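Local coordinates for protein Exo-beta-1,3-glucanase (Streptomyces sp. SirexAA-E, PDB 4PEY) that hydrolyses laminarin and laminarioligosaccharides from their non-reducing ends as a secreted exo-beta-1,3-glucanase, giving glucose and laminaribiose, at residues A[141-149]-A[168-176]; A[436-444]-A[454-462]. The protein carries 1 engineered substitution. All blocks are in the same frame, centred on the assembly; numbering follows the deposited sequence. Where two conformers were deposited one is given.

Interaction 1 of 2, residues A[141-149]-A[168-176]; sequences GGLNLAPDG and GPYSQQQWY. With BGC (beta-D-glucopyranose), chain B; BGC (beta-D-glucopyranose), chain C.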
loop_
_atom_site.group_PDB
_atom_site.type_symbol
_atom_site.label_atom_id
_atom_site.label_comp_id
_atom_site.label_asym_id
_atom_site.label_seq_id
_atom_site.Cartn_x
_atom_site.Cartn_y
_atom_site.Cartn_z
ATOM N N GLY A 141 -3.143 2.049 -24.276
ATOM C CA GLY A 141 -1.768 1.950 -24.726
ATOM C C GLY A 141 -1.039 1.036 -23.766
ATOM O O GLY A 141 -1.671 0.273 -23.025
ATOM N N GLY A 142 0.286 1.130 -23.758
ATOM C CA GLY A 142 1.108 0.357 -22.849
ATOM C C GLY A 142 1.394 1.097 -21.560
ATOM O O GLY A 142 1.120 2.302 -21.439
ATOM N N LEU A 143 1.961 0.371 -20.597
ATOM C CA LEU A 143 2.313 0.939 -19.307
ATOM C C LEU A 143 3.727 0.492 -18.953
ATOM O O LEU A 143 3.977 -0.698 -18.757
ATOM C CB LEU A 143 1.304 0.506 -18.234
ATOM C CG LEU A 143 1.495 1.059 -16.820
ATOM C CD1 LEU A 143 1.306 2.580 -16.779
ATOM C CD2 LEU A 143 0.547 0.371 -15.840
ATOM N N ASN A 144 4.647 1.452 -18.910
ATOM C CA ASN A 144 6.044 1.207 -18.557
ATOM C C ASN A 144 6.242 1.504 -17.078
ATOM O O ASN A 144 6.003 2.628 -16.639
ATOM C CB ASN A 144 6.965 2.086 -19.421
ATOM C CG ASN A 144 8.447 1.793 -19.223
ATOM O OD1 ASN A 144 8.855 1.095 -18.293
ATOM N ND2 ASN A 144 9.266 2.349 -20.106
ATOM N N LEU A 145 6.671 0.507 -16.306
ATOM C CA LEU A 145 6.828 0.679 -14.865
ATOM C C LEU A 145 8.253 1.040 -14.453
ATOM O O LEU A 145 8.543 1.187 -13.263
ATOM C CB LEU A 145 6.400 -0.596 -14.132
ATOM C CG LEU A 145 4.999 -1.107 -14.473
ATOM C CD1 LEU A 145 4.697 -2.379 -13.677
ATOM C CD2 LEU A 145 3.959 -0.029 -14.188
ATOM N N ALA A 146 9.138 1.196 -15.431
ATOM C CA ALA A 146 10.553 1.412 -15.135
ATOM C C ALA A 146 10.977 2.851 -15.423
ATOM O O ALA A 146 10.444 3.488 -16.330
ATOM C CB ALA A 146 11.419 0.431 -15.939
ATOM N N PRO A 147 11.941 3.370 -14.652
ATOM C CA PRO A 147 12.428 4.722 -14.935
ATOM C C PRO A 147 13.160 4.756 -16.269
ATOM O O PRO A 147 13.635 3.714 -16.734
ATOM C CB PRO A 147 13.380 5.005 -13.766
ATOM C CG PRO A 147 13.843 3.647 -13.327
ATOM C CD PRO A 147 12.639 2.755 -13.509
ATOM N N ASP A 148 13.231 5.932 -16.884
ATOM C CA ASP A 148 14.007 6.091 -18.101
ATOM C C ASP A 148 15.447 5.718 -17.784
ATOM O O ASP A 148 16.040 6.265 -16.852
ATOM C CB ASP A 148 13.905 7.524 -18.623
ATOM C CG ASP A 148 14.404 7.669 -20.041
ATOM O OD1 ASP A 148 14.671 6.642 -20.698
ATOM O OD2 ASP A 148 14.512 8.821 -20.506
ATOM N N GLY A 149 15.990 4.763 -18.534
ATOM C CA GLY A 149 17.335 4.274 -18.293
ATOM C C GLY A 149 17.364 2.908 -17.628
ATOM O O GLY A 149 18.423 2.297 -17.501
ATOM N N GLY A 168 5.064 -3.301 -19.054
ATOM C CA GLY A 168 6.484 -3.624 -19.078
ATOM C C GLY A 168 7.174 -3.254 -17.778
ATOM O O GLY A 168 7.433 -2.082 -17.520
ATOM N N PRO A 169 7.465 -4.256 -16.928
ATOM C CA PRO A 169 8.135 -3.908 -15.666
ATOM C C PRO A 169 9.614 -3.570 -15.839
ATOM O O PRO A 169 10.137 -2.755 -15.068
ATOM C CB PRO A 169 7.970 -5.175 -14.818
ATOM C CG PRO A 169 6.788 -5.913 -15.444
ATOM C CD PRO A 169 6.923 -5.625 -16.917
ATOM N N TYR A 170 10.262 -4.187 -16.828
ATOM C CA TYR A 170 11.705 -4.068 -17.052
ATOM C C TYR A 170 12.496 -4.310 -15.769
ATOM O O TYR A 170 12.569 -5.442 -15.310
ATOM C CB TYR A 170 12.041 -2.711 -17.670
ATOM C CG TYR A 170 11.388 -2.524 -19.030
ATOM C CD1 TYR A 170 11.910 -3.135 -20.167
ATOM C CD2 TYR A 170 10.246 -1.750 -19.174
ATOM C CE1 TYR A 170 11.311 -2.977 -21.410
ATOM C CE2 TYR A 170 9.638 -1.589 -20.407
ATOM C CZ TYR A 170 10.174 -2.203 -21.524
ATOM O OH TYR A 170 9.567 -2.034 -22.753
ATOM N N SER A 171 13.071 -3.261 -15.182
ATOM C CA SER A 171 13.913 -3.422 -13.992
ATOM C C SER A 171 13.183 -3.568 -12.645
ATOM O O SER A 171 13.820 -3.867 -11.629
ATOM C CB SER A 171 14.877 -2.240 -13.898
ATOM O OG SER A 171 14.174 -1.015 -14.012
ATOM N N GLN A 172 11.869 -3.352 -12.620
ATOM C CA GLN A 172 11.098 -3.546 -11.393
ATOM C C GLN A 172 11.367 -4.898 -10.751
ATOM O O GLN A 172 11.223 -5.924 -11.400
ATOM C CB GLN A 172 9.600 -3.422 -11.677
ATOM C CG GLN A 172 9.111 -1.992 -11.880
ATOM C CD GLN A 172 9.040 -1.214 -10.576
ATOM O OE1 GLN A 172 9.292 -1.758 -9.498
ATOM N NE2 GLN A 172 8.704 0.061 -10.669
ATOM N N GLN A 173 11.733 -4.898 -9.470
ATOM C CA GLN A 173 12.045 -6.136 -8.754
ATOM C C GLN A 173 10.842 -7.065 -8.641
ATOM O O GLN A 173 10.947 -8.288 -8.803
ATOM C CB GLN A 173 12.539 -5.822 -7.345
ATOM C CG GLN A 173 13.848 -5.085 -7.267
ATOM C CD GLN A 173 14.075 -4.480 -5.890
ATOM O OE1 GLN A 173 13.366 -4.795 -4.912
ATOM N NE2 GLN A 173 15.046 -3.586 -5.806
ATOM N N GLN A 174 9.702 -6.470 -8.319
ATOM C CA GLN A 174 8.518 -7.230 -7.976
ATOM C C GLN A 174 7.295 -6.375 -8.268
ATOM O O GLN A 174 7.420 -5.164 -8.483
ATOM C CB GLN A 174 8.562 -7.677 -6.504
ATOM C CG GLN A 174 8.416 -6.555 -5.457
ATOM C CD GLN A 174 9.720 -5.839 -5.122
ATOM O OE1 GLN A 174 10.748 -6.467 -4.832
ATOM N NE2 GLN A 174 9.673 -4.511 -5.131
ATOM N N TRP A 175 6.118 -6.993 -8.285
ATOM C CA TRP A 175 4.888 -6.259 -8.556
ATOM C C TRP A 175 3.690 -7.093 -8.167
ATOM O O TRP A 175 3.744 -8.319 -8.272
ATOM C CB TRP A 175 4.790 -5.877 -10.044
ATOM C CG TRP A 175 3.886 -4.708 -10.264
ATOM C CD1 TRP A 175 2.527 -4.729 -10.445
ATOM C CD2 TRP A 175 4.270 -3.330 -10.257
ATOM N NE1 TRP A 175 2.049 -3.445 -10.574
ATOM C CE2 TRP A 175 3.098 -2.568 -10.461
ATOM C CE3 TRP A 175 5.499 -2.666 -10.120
ATOM C CZ2 TRP A 175 3.116 -1.168 -10.529
ATOM C CZ3 TRP A 175 5.516 -1.276 -10.184
ATOM C CH2 TRP A 175 4.329 -0.542 -10.384
ATOM N N TYR A 176 2.618 -6.427 -7.730
ATOM C CA TYR A 176 1.322 -7.072 -7.515
ATOM C C TYR A 176 0.240 -6.411 -8.358
ATOM O O TYR A 176 0.085 -5.190 -8.339
ATOM C CB TYR A 176 0.909 -7.038 -6.036
ATOM C CG TYR A 176 -0.443 -7.685 -5.772
ATOM C CD1 TYR A 176 -0.719 -8.981 -6.215
ATOM C CD2 TYR A 176 -1.444 -7.003 -5.084
ATOM C CE1 TYR A 176 -1.953 -9.574 -5.969
ATOM C CE2 TYR A 176 -2.681 -7.592 -4.831
ATOM C CZ TYR A 176 -2.927 -8.874 -5.272
ATOM O OH TYR A 176 -4.155 -9.444 -5.013
HETATM C C2 BGC B . 17.991 -3.933 -7.188
HETATM C C3 BGC B . 18.809 -3.290 -6.075
HETATM C C4 BGC B . 20.056 -4.114 -5.787
HETATM C C5 BGC B . 20.814 -4.320 -7.093
HETATM C C6 BGC B . 22.074 -5.146 -6.874
HETATM C C1 BGC B . 18.865 -4.224 -8.404
HETATM O O1 BGC B . 18.111 -4.958 -9.346
HETATM O O2 BGC B . 16.923 -3.085 -7.550
HETATM O O3 BGC B . 17.943 -3.227 -4.876
HETATM O O4 BGC B . 20.871 -3.441 -4.846
HETATM O O5 BGC B . 19.974 -4.999 -7.996
HETATM O O6 BGC B . 22.796 -5.196 -8.092
HETATM C C2 BGC C . 16.684 -2.037 -3.257
HETATM C C3 BGC C . 16.723 -0.970 -2.171
HETATM C C4 BGC C . 18.004 -1.107 -1.362
HETATM C C5 BGC C . 19.199 -1.079 -2.299
HETATM C C6 BGC C . 20.493 -1.218 -1.508
HETATM C C1 BGC C . 17.973 -2.069 -4.068
HETATM O O2 BGC C . 15.615 -1.746 -4.132
HETATM O O3 BGC C . 15.556 -1.228 -1.359
HETATM O O4 BGC C . 18.063 -0.062 -0.410
HETATM O O5 BGC C . 19.095 -2.161 -3.209
HETATM O O6 BGC C . 21.592 -1.126 -2.393
#
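Asn144 and Gly168 pair in parallel register at the ends of their strands, where Gly168 N donates to Leu143 O and Leu145 N to Gly168 O (3.0 Å). Past this bridge Leu145 does most of the packing. Its CD1 sits squarely over the six-membered ring of Trp175, 3.4 Å from the centroid and 5° off the ring normal, a CH-pi contact. With CG anti to the backbone N (chi1 -157°), the Trp175 indole swings toward Leu145, and its chi2 sets the face against the methyl. The carbonyl of Leu145 is gripped as well: Gln172, its chain bent at chi2 (-74°), brings NE2 to 2.8 Å from Leu145 O in a nearly straight bond that lies in the amide plane. The other N-H of this amide serves Val128 O and its OE1 takes Gly155 N, so the group is fixed against rotation. Asn144 OD1 reaches forward to accept Ala146 N in an Asx turn, while the same oxygen lies 3.3 Å from Tyr170 CD2 at the ring edge. Ala146 CB fits against Tyr170 CB at 3.6 Å, beside the type II' turn from Pro169 to Gln172. Just beyond, Gln173 NE2 binds O2 of both the chain B and the chain C glucose, each at 2.6 Å. Parallel pairing between successive coils is characteristic of a right-handed beta-helix, as in family 55 glycoside hydrolases; here the loop leaving the coil reaches the substrate site.

Interaction 2 of 2, residues A[436-444]-A[454-462]; sequences EHFNKYDVQ and FYQNAKAYD. Engineered in segment 454-462: Ala458 (natural residue Glu). With BGC (beta-D-glucopyranose), chain D; BGC (beta-D-glucopyranose), chain C.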
loop_
_atom_site.group_PDB
_atom_site.type_symbol
_atom_site.label_atom_id
_atom_site.label_comp_id
_atom_site.label_asym_id
_atom_site.label_seq_id
_atom_site.Cartn_x
_atom_site.Cartn_y
_atom_site.Cartn_z
ATOM N N GLU A 436 8.621 -3.392 5.871
ATOM C CA GLU A 436 10.094 -3.311 5.821
ATOM C C GLU A 436 10.801 -2.686 7.015
ATOM O O GLU A 436 10.345 -1.674 7.562
ATOM C CB GLU A 436 10.545 -2.505 4.602
ATOM C CG GLU A 436 9.952 -2.897 3.265
ATOM C CD GLU A 436 10.589 -2.089 2.169
ATOM O OE1 GLU A 436 10.263 -0.882 2.071
ATOM O OE2 GLU A 436 11.462 -2.642 1.454
ATOM N N HIS A 437 11.933 -3.307 7.370
ATOM C CA HIS A 437 13.023 -2.750 8.181
ATOM C C HIS A 437 12.812 -2.773 9.700
ATOM O O HIS A 437 13.573 -2.135 10.427
ATOM C CB HIS A 437 13.353 -1.306 7.758
ATOM C CG HIS A 437 13.591 -1.132 6.288
ATOM N ND1 HIS A 437 14.464 -1.918 5.563
ATOM C CD2 HIS A 437 13.066 -0.243 5.406
ATOM C CE1 HIS A 437 14.460 -1.529 4.300
ATOM N NE2 HIS A 437 13.616 -0.518 4.178
ATOM N N PHE A 438 11.832 -3.533 10.189
ATOM C CA PHE A 438 11.561 -3.561 11.629
ATOM C C PHE A 438 12.666 -4.275 12.414
ATOM O O PHE A 438 13.388 -5.121 11.866
ATOM C CB PHE A 438 10.172 -4.168 11.865
ATOM C CG PHE A 438 9.102 -3.251 11.391
ATOM C CD1 PHE A 438 8.553 -2.309 12.252
ATOM C CD2 PHE A 438 8.752 -3.218 10.046
ATOM C CE1 PHE A 438 7.627 -1.393 11.793
ATOM C CE2 PHE A 438 7.839 -2.297 9.578
ATOM C CZ PHE A 438 7.275 -1.377 10.451
ATOM N N ASN A 439 12.843 -3.890 13.675
ATOM C CA ASN A 439 13.949 -4.448 14.459
ATOM C C ASN A 439 13.740 -5.931 14.769
ATOM O O ASN A 439 14.714 -6.668 14.938
ATOM C CB ASN A 439 14.163 -3.675 15.778
ATOM C CG ASN A 439 14.545 -2.215 15.564
ATOM O OD1 ASN A 439 13.769 -1.433 15.017
ATOM N ND2 ASN A 439 15.726 -1.829 16.048
ATOM N N LYS A 440 12.481 -6.363 14.847
ATOM C CA LYS A 440 12.164 -7.768 15.098
ATOM C C LYS A 440 11.288 -8.329 13.966
ATOM O O LYS A 440 11.672 -8.212 12.801
ATOM C CB LYS A 440 11.525 -7.922 16.482
ATOM C CG LYS A 440 12.480 -7.428 17.580
ATOM C CD LYS A 440 12.013 -7.755 18.981
ATOM C CE LYS A 440 13.035 -7.259 20.005
ATOM N NZ LYS A 440 14.376 -7.892 19.814
ATOM N N TYR A 441 10.151 -8.951 14.279
ATOM C CA TYR A 441 9.310 -9.540 13.233
ATOM C C TYR A 441 8.568 -8.477 12.433
ATOM O O TYR A 441 7.726 -7.758 12.982
ATOM C CB TYR A 441 8.260 -10.495 13.818
ATOM C CG TYR A 441 8.780 -11.717 14.533
ATOM C CD1 TYR A 441 9.513 -12.686 13.860
ATOM C CD2 TYR A 441 8.488 -11.930 15.873
ATOM C CE1 TYR A 441 9.968 -13.824 14.514
ATOM C CE2 TYR A 441 8.929 -13.060 16.530
ATOM C CZ TYR A 441 9.675 -14.002 15.848
ATOM O OH TYR A 441 10.113 -15.129 16.509
ATOM N N ASP A 442 8.823 -8.399 11.130
ATOM C CA ASP A 442 8.079 -7.447 10.308
ATOM C C ASP A 442 6.593 -7.803 10.282
ATOM O O ASP A 442 5.753 -6.933 10.490
ATOM C CB ASP A 442 8.665 -7.388 8.901
ATOM C CG ASP A 442 10.163 -7.185 8.919
ATOM O OD1 ASP A 442 10.875 -8.171 9.215
ATOM O OD2 ASP A 442 10.634 -6.049 8.653
ATOM N N VAL A 443 6.277 -9.074 10.039
ATOM C CA VAL A 443 4.899 -9.556 10.092
ATOM C C VAL A 443 4.822 -10.789 10.981
ATOM O O VAL A 443 5.647 -11.704 10.852
ATOM C CB VAL A 443 4.348 -9.906 8.678
ATOM C CG1 VAL A 443 2.966 -10.564 8.769
ATOM C CG2 VAL A 443 4.283 -8.656 7.808
ATOM N N GLN A 444 3.843 -10.789 11.883
ATOM C CA GLN A 444 3.537 -11.965 12.676
ATOM C C GLN A 444 2.056 -12.294 12.502
ATOM O O GLN A 444 1.205 -11.410 12.534
ATOM C CB GLN A 444 3.883 -11.735 14.152
ATOM C CG GLN A 444 3.575 -12.926 15.045
ATOM C CD GLN A 444 4.090 -12.752 16.463
ATOM O OE1 GLN A 444 4.466 -11.655 16.874
ATOM N NE2 GLN A 444 4.107 -13.843 17.221
ATOM N N PHE A 454 0.866 -11.850 -2.391
ATOM C CA PHE A 454 1.996 -10.924 -2.557
ATOM C C PHE A 454 2.531 -10.342 -1.242
ATOM O O PHE A 454 1.830 -9.635 -0.513
ATOM C CB PHE A 454 1.687 -9.755 -3.502
ATOM C CG PHE A 454 2.886 -8.863 -3.728
ATOM C CD1 PHE A 454 3.768 -9.109 -4.776
ATOM C CD2 PHE A 454 3.154 -7.802 -2.870
ATOM C CE1 PHE A 454 4.885 -8.301 -4.972
ATOM C CE2 PHE A 454 4.266 -7.004 -3.052
ATOM C CZ PHE A 454 5.130 -7.244 -4.108
ATOM N N TYR A 455 3.806 -10.606 -0.983
ATOM C CA TYR A 455 4.509 -9.996 0.138
ATOM C C TYR A 455 5.861 -9.488 -0.323
ATOM O O TYR A 455 6.590 -10.196 -1.027
ATOM C CB TYR A 455 4.697 -10.995 1.284
ATOM C CG TYR A 455 5.385 -10.434 2.514
ATOM C CD1 TYR A 455 4.873 -9.318 3.167
ATOM C CD2 TYR A 455 6.533 -11.036 3.042
ATOM C CE1 TYR A 455 5.480 -8.805 4.302
ATOM C CE2 TYR A 455 7.150 -10.537 4.192
ATOM C CZ TYR A 455 6.618 -9.422 4.820
ATOM O OH TYR A 455 7.210 -8.908 5.957
ATOM N N GLN A 456 6.188 -8.259 0.066
ATOM C CA GLN A 456 7.528 -7.715 -0.149
ATOM C C GLN A 456 8.082 -7.203 1.165
ATOM O O GLN A 456 7.453 -6.369 1.832
ATOM C CB GLN A 456 7.528 -6.585 -1.186
ATOM C CG GLN A 456 8.951 -6.053 -1.514
ATOM C CD GLN A 456 9.402 -4.907 -0.617
ATOM O OE1 GLN A 456 8.672 -3.931 -0.414
ATOM N NE2 GLN A 456 10.616 -5.026 -0.069
ATOM N N ASN A 457 9.253 -7.713 1.541
ATOM C CA ASN A 457 9.955 -7.256 2.723
ATOM C C ASN A 457 11.412 -6.955 2.422
ATOM O O ASN A 457 12.012 -7.580 1.544
ATOM C CB ASN A 457 9.883 -8.305 3.833
ATOM C CG ASN A 457 10.934 -8.085 4.905
ATOM O OD1 ASN A 457 12.041 -8.633 4.840
ATOM N ND2 ASN A 457 10.597 -7.273 5.900
ATOM N N ALA A 458 11.970 -5.985 3.139
ATOM C CA ALA A 458 13.418 -5.886 3.284
ATOM C C ALA A 458 13.687 -5.798 4.769
ATOM O O ALA A 458 12.948 -5.128 5.494
ATOM C CB ALA A 458 13.990 -4.680 2.545
ATOM N N LYS A 459 14.724 -6.489 5.230
ATOM C CA LYS A 459 15.068 -6.487 6.647
ATOM C C LYS A 459 15.751 -5.173 7.028
ATOM O O LYS A 459 16.175 -4.411 6.156
ATOM C CB LYS A 459 15.957 -7.691 6.979
ATOM C CG LYS A 459 15.233 -9.049 6.882
ATOM C CD LYS A 459 14.048 -9.180 7.845
ATOM C CE LYS A 459 14.456 -9.023 9.303
ATOM N NZ LYS A 459 13.290 -9.042 10.239
ATOM N N ALA A 460 15.823 -4.897 8.327
ATOM C CA ALA A 460 16.543 -3.724 8.831
ATOM C C ALA A 460 17.976 -3.702 8.305
ATOM O O ALA A 460 18.670 -4.713 8.368
ATOM C CB ALA A 460 16.548 -3.719 10.358
ATOM N N TYR A 461 18.421 -2.550 7.803
ATOM C CA TYR A 461 19.787 -2.425 7.281
ATOM C C TYR A 461 20.799 -2.158 8.391
ATOM O O TYR A 461 22.008 -2.384 8.214
ATOM C CB TYR A 461 19.905 -1.287 6.262
ATOM C CG TYR A 461 19.012 -1.374 5.051
ATOM C CD1 TYR A 461 18.376 -2.561 4.698
ATOM C CD2 TYR A 461 18.816 -0.257 4.247
ATOM C CE1 TYR A 461 17.558 -2.626 3.571
ATOM C CE2 TYR A 461 18.010 -0.312 3.126
ATOM C CZ TYR A 461 17.384 -1.496 2.794
ATOM O OH TYR A 461 16.581 -1.546 1.681
ATOM N N ASP A 462 20.311 -1.646 9.518
ATOM C CA ASP A 462 21.192 -0.998 10.481
ATOM C C ASP A 462 21.407 -1.787 11.774
ATOM O O ASP A 462 21.883 -1.240 12.773
ATOM C CB ASP A 462 20.681 0.425 10.789
ATOM C CG ASP A 462 19.201 0.483 11.166
ATOM O OD1 ASP A 462 18.492 -0.543 11.109
ATOM O OD2 ASP A 462 18.741 1.595 11.500
HETATM C C2 BGC D . 13.770 -0.440 0.008
HETATM C C3 BGC D . 13.103 0.811 0.572
HETATM C C4 BGC D . 14.150 1.888 0.808
HETATM C C5 BGC D . 14.900 2.162 -0.485
HETATM C C6 BGC D . 15.932 3.263 -0.292
HETATM C C1 BGC D . 14.716 -0.116 -1.150
HETATM O O2 BGC D . 12.767 -1.356 -0.410
HETATM O O3 BGC D . 12.471 0.505 1.797
HETATM O O4 BGC D . 13.549 3.066 1.294
HETATM O O5 BGC D . 15.566 0.979 -0.860
HETATM O O6 BGC D . 16.986 2.780 0.509
HETATM C C2 BGC C . 16.684 -2.037 -3.257
HETATM C C3 BGC C . 16.723 -0.970 -2.171
HETATM C C4 BGC C . 18.004 -1.107 -1.362
HETATM C C5 BGC C . 19.199 -1.079 -2.299
HETATM C C6 BGC C . 20.493 -1.218 -1.508
HETATM C C1 BGC C . 17.973 -2.069 -4.068
HETATM O O2 BGC C . 15.615 -1.746 -4.132
HETATM O O3 BGC C . 15.556 -1.228 -1.359
HETATM O O4 BGC C . 18.063 -0.062 -0.410
HETATM O O5 BGC C . 19.095 -2.161 -3.209
HETATM O O6 BGC C . 21.592 -1.126 -2.393
HETATM O O HOH W 1 13.367 -6.064 9.368
HETATM O O HOH W 2 15.056 -7.489 12.221
#
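With CG anti to the carbonyl carbon in both Glu436 (chi1 -50°) and His437 (chi1 -51°), and the glutamate extended beyond CG, carboxylate and imidazole converge on the chain D glucose. Glu436 takes two sugar hydroxyls, O3 on OE1 and O2 on OE2, while His437 NE2 donates to the same O3 at 2.8 Å. Gln456 NE2 adds a bond to Glu436 OE2 (3.0 Å) from above the carboxylate plane, the two flat groups standing almost perpendicular; Gln130 holds the other end of this amide. His437 is fixed from its far side, where ND1 donates to Lys459 O at 3.1 Å. That oxygen lies in the imidazole plane, although the donor stands well above the carbonyl plane. The imidazole edge also meets the face of Tyr461 in a T-shaped pair, planes at 72°, with His437 CE1 3.3 Å from Tyr461 CZ. An alanine in place of His437 is likely to leave the sugar O3 without this donor, Lys459 O without its N-H, and a gap against the tyrosine face. Behind the site, Asp442 OD1 receives Lys459 NZ on its syn lone pair in a 2.8 Å salt bridge, the lysine chain curling back through bends at chi2 and chi3. One ordered water donates to Phe438 O and Asp442 OD2 and accepts from Ala460 N, tying the two loops together. Ala458, engineered from the inferred proton-donor glutamate, places CB 3.4 Å from Glu436 OE2. The arrangement is that of a glycosidase active site set on neighbouring parallel strands of a beta-helix, with the laminaritriose held beside the altered acid position.

Both contacts are largely buried and both join successive parallel strands, 138-144 with 162-168 and 429-436 with 450-458, in the two separate strand systems of the chain. Interaction 1 is the more apolar, with a leucine–tryptophan CH-pi contact and neutral amides, and it includes an exposed tyrosine at its margin. Interaction 2 relies on carboxylates, a lysine salt bridge, imidazole and ordered water, as suits the catalytic centre. Their centres are 24 Å apart, yet the segments touch where Tyr176 and Gln174 pack on Phe454, and Gln174 on Gln456. The chain C glucose lies between them, contacted by Gln173 and Tyr461, so both halves contribute to one sugar-binding cleft.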